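Local coordinates for Oxidored_FMN domain-containing protein ([Pseudomonas] geniculata N1, PDB 6L6J) that acts as the 6-hydroxypseudooxynicotine amine oxidase HisD, a flavoprotein that binds FMN, a [4Fe-4S] cluster and ADP, at residues S374-H385 with Y658-G668. Numbering follows the deposited sequence.
Sequences SGWHPEKVPPAH and YDGRKAGMRYG
Trp-376 lays its indole across helix 653-666, overlapping Tyr-658, Arg-661, Lys-662 and Met-665. One face of its six-membered ring receives Arg-661 in a CH-pi contact, with CG 3.8 Å from the centroid and 11° off the normal. Ser-374 CB lies over the opposite face, offset toward the rim. The benzo end meets Tyr-658 obliquely: the planes are 45° apart, and Trp-376 CH2 sits over the phenol ring. Trp-376 CZ2 rests 3.6 Å from Lys-662 CA, close against the helix backbone. Arg-661 CG, anti to the backbone N (chi1 -173°), is carried over the indole face. The chain then bends off the ring, bringing NH2 near the carbonyls of His-377 and Pro-378 without hydrogen bonds, while NH1 forms a salt bridge with Glu-402.

At the pyrrole side, Met-665 makes a Met-aromatic contact, its SD 5.0 Å from the five-membered ring centroid. Two successive bends in its chain swing the methyl CE to Pro-382 CD, 3.5 Å away, and SD lies beside Val-381 CG1. The guanidinium of Arg-666 lies by the indole nitrogen without a hydrogen bond between them, since both are donors.

Beyond the helix end, the His-385 ring has Gly-668 CA over one face. It turns an edge toward the face of Tyr-667 in an offset edge-to-face pair. His-385 is poorly ordered, although ND1 hydrogen-bonds to Tyr-412 OH.

Segment 374-385 belongs to the linker between the FMN-binding TIM barrel and the Rossmann-like part, leading to strand 390-394. Trp-376 and Met-665 join it to the last helix, 653-666, while Val-381 and Ala-384 also touch helix 398-410.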
loop_
_atom_site.group_PDB
_atom_site.type_symbol
_atom_site.label_atom_id
_atom_site.label_comp_id
_atom_site.label_asym_id
_atom_site.label_seq_id
_atom_site.Cartn_x
_atom_site.Cartn_y
_atom_site.Cartn_z
ATOM N N SER A 374 -5.527 -13.872 -13.021
ATOM C CA SER A 374 -4.756 -13.785 -14.282
ATOM C C SER A 374 -3.796 -14.974 -14.455
ATOM O O SER A 374 -3.265 -15.110 -15.570
ATOM C CB SER A 374 -4.035 -12.464 -14.337
ATOM O OG SER A 374 -4.954 -11.379 -14.374
ATOM N N GLY A 375 -3.580 -15.795 -13.416
ATOM C CA GLY A 375 -2.519 -16.832 -13.369
ATOM C C GLY A 375 -1.089 -16.273 -13.357
ATOM O O GLY A 375 -0.192 -16.963 -13.859
ATOM N N TRP A 376 -0.862 -15.075 -12.794
ATOM C CA TRP A 376 0.470 -14.408 -12.718
ATOM C C TRP A 376 1.201 -14.827 -11.446
ATOM O O TRP A 376 0.635 -14.668 -10.344
ATOM C CB TRP A 376 0.348 -12.886 -12.760
ATOM C CG TRP A 376 -0.128 -12.363 -14.078
ATOM C CD1 TRP A 376 -0.332 -13.075 -15.222
ATOM C CD2 TRP A 376 -0.433 -10.997 -14.404
ATOM N NE1 TRP A 376 -0.761 -12.251 -16.225
ATOM C CE2 TRP A 376 -0.838 -10.974 -15.756
ATOM C CE3 TRP A 376 -0.425 -9.799 -13.684
ATOM C CZ2 TRP A 376 -1.192 -9.794 -16.410
ATOM C CZ3 TRP A 376 -0.803 -8.639 -14.322
ATOM C CH2 TRP A 376 -1.163 -8.636 -15.670
ATOM N N HIS A 377 2.432 -15.304 -11.605
ATOM C CA HIS A 377 3.328 -15.671 -10.482
ATOM C C HIS A 377 4.326 -14.537 -10.245
ATOM O O HIS A 377 4.689 -13.798 -11.154
ATOM C CB HIS A 377 3.950 -17.059 -10.736
ATOM C CG HIS A 377 2.906 -18.120 -10.892
ATOM N ND1 HIS A 377 1.873 -18.297 -9.958
ATOM C CD2 HIS A 377 2.696 -19.037 -11.865
ATOM C CE1 HIS A 377 1.096 -19.291 -10.349
ATOM N NE2 HIS A 377 1.584 -19.764 -11.513
ATOM N N PRO A 378 4.755 -14.337 -8.983
ATOM C CA PRO A 378 5.811 -13.375 -8.667
ATOM C C PRO A 378 7.162 -13.545 -9.378
ATOM O O PRO A 378 7.724 -12.534 -9.708
ATOM C CB PRO A 378 6.017 -13.513 -7.151
ATOM C CG PRO A 378 5.251 -14.749 -6.736
ATOM C CD PRO A 378 4.182 -14.961 -7.780
ATOM N N GLU A 379 7.651 -14.770 -9.540
ATOM C CA GLU A 379 8.979 -15.060 -10.157
ATOM C C GLU A 379 8.827 -15.857 -11.460
ATOM O O GLU A 379 9.466 -15.458 -12.447
ATOM C CB GLU A 379 9.872 -15.826 -9.195
ATOM C CG GLU A 379 10.057 -15.123 -7.858
ATOM C CD GLU A 379 10.701 -13.740 -7.893
ATOM O OE1 GLU A 379 11.383 -13.390 -8.873
ATOM O OE2 GLU A 379 10.530 -13.020 -6.922
ATOM N N LYS A 380 8.010 -16.914 -11.480
ATOM C CA LYS A 380 7.926 -17.854 -12.629
ATOM C C LYS A 380 7.159 -17.224 -13.797
ATOM O O LYS A 380 6.167 -16.510 -13.562
ATOM C CB LYS A 380 7.262 -19.167 -12.203
ATOM C CG LYS A 380 8.093 -20.030 -11.262
ATOM C CD LYS A 380 7.495 -21.400 -11.032
ATOM C CE LYS A 380 6.171 -21.361 -10.290
ATOM N NZ LYS A 380 5.866 -22.666 -9.644
ATOM N N VAL A 381 7.598 -17.497 -15.024
ATOM C CA VAL A 381 6.879 -17.100 -16.265
ATOM C C VAL A 381 6.790 -18.333 -17.153
ATOM O O VAL A 381 7.624 -19.220 -17.079
ATOM C CB VAL A 381 7.556 -15.911 -16.977
ATOM C CG1 VAL A 381 7.418 -14.622 -16.177
ATOM C CG2 VAL A 381 9.018 -16.178 -17.313
ATOM N N PRO A 382 5.739 -18.458 -17.992
ATOM C CA PRO A 382 5.716 -19.472 -19.046
ATOM C C PRO A 382 6.922 -19.294 -19.966
ATOM O O PRO A 382 7.278 -18.164 -20.298
ATOM C CB PRO A 382 4.416 -19.198 -19.819
ATOM C CG PRO A 382 3.551 -18.437 -18.839
ATOM C CD PRO A 382 4.511 -17.644 -17.968
ATOM N N PRO A 383 7.587 -20.379 -20.428
ATOM C CA PRO A 383 8.709 -20.226 -21.348
ATOM C C PRO A 383 8.232 -19.460 -22.592
ATOM O O PRO A 383 7.120 -19.634 -23.012
ATOM C CB PRO A 383 9.156 -21.665 -21.655
ATOM C CG PRO A 383 8.584 -22.489 -20.518
ATOM C CD PRO A 383 7.291 -21.792 -20.141
ATOM N N ALA A 384 9.084 -18.591 -23.126
ATOM C CA ALA A 384 8.846 -17.905 -24.416
ATOM C C ALA A 384 8.444 -18.951 -25.459
ATOM O O ALA A 384 9.205 -19.912 -25.640
ATOM C CB ALA A 384 10.091 -17.156 -24.828
ATOM N N HIS A 385 7.267 -18.820 -26.070
ATOM C CA HIS A 385 6.931 -19.536 -27.330
ATOM C C HIS A 385 7.980 -19.123 -28.371
ATOM O O HIS A 385 8.184 -17.891 -28.548
ATOM C CB HIS A 385 5.525 -19.171 -27.835
ATOM C CG HIS A 385 5.556 -18.181 -28.958
ATOM N ND1 HIS A 385 5.857 -16.842 -28.759
ATOM C CD2 HIS A 385 5.403 -18.335 -30.296
ATOM C CE1 HIS A 385 5.861 -16.211 -29.919
ATOM N NE2 HIS A 385 5.585 -17.103 -30.880
ATOM N N TYR A 658 1.370 -2.853 -14.506
ATOM C CA TYR A 658 0.294 -3.789 -14.904
ATOM C C TYR A 658 0.304 -3.959 -16.428
ATOM O O TYR A 658 0.362 -5.108 -16.875
ATOM C CB TYR A 658 -1.088 -3.373 -14.402
ATOM C CG TYR A 658 -2.137 -4.416 -14.694
ATOM C CD1 TYR A 658 -2.810 -4.425 -15.914
ATOM C CD2 TYR A 658 -2.423 -5.420 -13.790
ATOM C CE1 TYR A 658 -3.762 -5.382 -16.216
ATOM C CE2 TYR A 658 -3.371 -6.390 -14.078
ATOM C CZ TYR A 658 -4.033 -6.376 -15.297
ATOM O OH TYR A 658 -4.979 -7.315 -15.582
ATOM N N ASP A 659 0.216 -2.883 -17.199
ATOM C CA ASP A 659 0.218 -2.994 -18.685
ATOM C C ASP A 659 1.463 -3.774 -19.120
ATOM O O ASP A 659 1.323 -4.703 -19.951
ATOM C CB ASP A 659 0.182 -1.634 -19.383
ATOM C CG ASP A 659 -1.183 -0.979 -19.453
ATOM O OD1 ASP A 659 -2.161 -1.579 -18.979
ATOM O OD2 ASP A 659 -1.252 0.147 -19.985
ATOM N N GLY A 660 2.631 -3.411 -18.583
ATOM C CA GLY A 660 3.929 -4.018 -18.938
ATOM C C GLY A 660 3.902 -5.528 -18.777
ATOM O O GLY A 660 4.311 -6.223 -19.716
ATOM N N ARG A 661 3.459 -6.005 -17.610
ATOM C CA ARG A 661 3.351 -7.442 -17.264
ATOM C C ARG A 661 2.375 -8.113 -18.230
ATOM O O ARG A 661 2.743 -9.178 -18.773
ATOM C CB ARG A 661 2.878 -7.636 -15.819
ATOM C CG ARG A 661 2.904 -9.092 -15.360
ATOM C CD ARG A 661 4.312 -9.667 -15.247
ATOM N NE ARG A 661 4.584 -10.098 -13.880
ATOM C CZ ARG A 661 5.546 -9.632 -13.082
ATOM N NH1 ARG A 661 6.364 -8.683 -13.512
ATOM N NH2 ARG A 661 5.677 -10.111 -11.845
ATOM N N LYS A 662 1.199 -7.507 -18.451
ATOM C CA LYS A 662 0.121 -8.072 -19.310
ATOM C C LYS A 662 0.681 -8.326 -20.713
ATOM O O LYS A 662 0.609 -9.479 -21.181
ATOM C CB LYS A 662 -1.093 -7.150 -19.361
ATOM C CG LYS A 662 -2.329 -7.737 -20.022
ATOM C CD LYS A 662 -3.557 -6.862 -19.803
ATOM C CE LYS A 662 -4.689 -7.108 -20.779
ATOM N NZ LYS A 662 -5.556 -5.906 -20.876
ATOM N N ALA A 663 1.285 -7.312 -21.331
ATOM C CA ALA A 663 1.943 -7.451 -22.654
ATOM C C ALA A 663 2.936 -8.620 -22.591
ATOM O O ALA A 663 2.842 -9.521 -23.439
ATOM C CB ALA A 663 2.605 -6.153 -23.052
ATOM N N GLY A 664 3.822 -8.622 -21.594
ATOM C CA GLY A 664 4.881 -9.639 -21.418
ATOM C C GLY A 664 4.347 -11.073 -21.345
ATOM O O GLY A 664 5.025 -11.990 -21.840
ATOM N N MET A 665 3.184 -11.273 -20.724
ATOM C CA MET A 665 2.590 -12.622 -20.513
ATOM C C MET A 665 1.721 -13.019 -21.720
ATOM O O MET A 665 1.674 -14.208 -22.022
ATOM C CB MET A 665 1.740 -12.651 -19.237
ATOM C CG MET A 665 2.505 -12.309 -17.985
ATOM S SD MET A 665 3.642 -13.612 -17.421
ATOM C CE MET A 665 2.480 -14.937 -17.083
ATOM N N ARG A 666 1.047 -12.060 -22.362
ATOM C CA ARG A 666 0.059 -12.336 -23.438
ATOM C C ARG A 666 0.779 -12.610 -24.764
ATOM O O ARG A 666 0.174 -13.289 -25.601
ATOM C CB ARG A 666 -0.963 -11.200 -23.606
ATOM C CG ARG A 666 -1.801 -10.915 -22.368
ATOM C CD ARG A 666 -2.668 -12.056 -21.859
ATOM N NE ARG A 666 -3.084 -11.854 -20.459
ATOM C CZ ARG A 666 -2.652 -12.549 -19.383
ATOM N NH1 ARG A 666 -1.780 -13.543 -19.492
ATOM N NH2 ARG A 666 -3.135 -12.256 -18.187
ATOM N N TYR A 667 2.007 -12.118 -24.968
ATOM C CA TYR A 667 2.685 -12.231 -26.288
ATOM C C TYR A 667 2.842 -13.702 -26.668
ATOM O O TYR A 667 3.353 -14.460 -25.822
ATOM C CB TYR A 667 4.072 -11.601 -26.326
ATOM C CG TYR A 667 4.757 -11.760 -27.665
ATOM C CD1 TYR A 667 4.193 -11.232 -28.817
ATOM C CD2 TYR A 667 5.953 -12.454 -27.792
ATOM C CE1 TYR A 667 4.800 -11.379 -30.053
ATOM C CE2 TYR A 667 6.581 -12.600 -29.021
ATOM C CZ TYR A 667 6.004 -12.053 -30.156
ATOM O OH TYR A 667 6.581 -12.172 -31.389
ATOM N N GLY A 668 2.398 -14.063 -27.883
ATOM C CA GLY A 668 2.647 -15.369 -28.527
ATOM C C GLY A 668 1.597 -16.413 -28.195
ATOM O O GLY A 668 1.910 -17.611 -28.402
#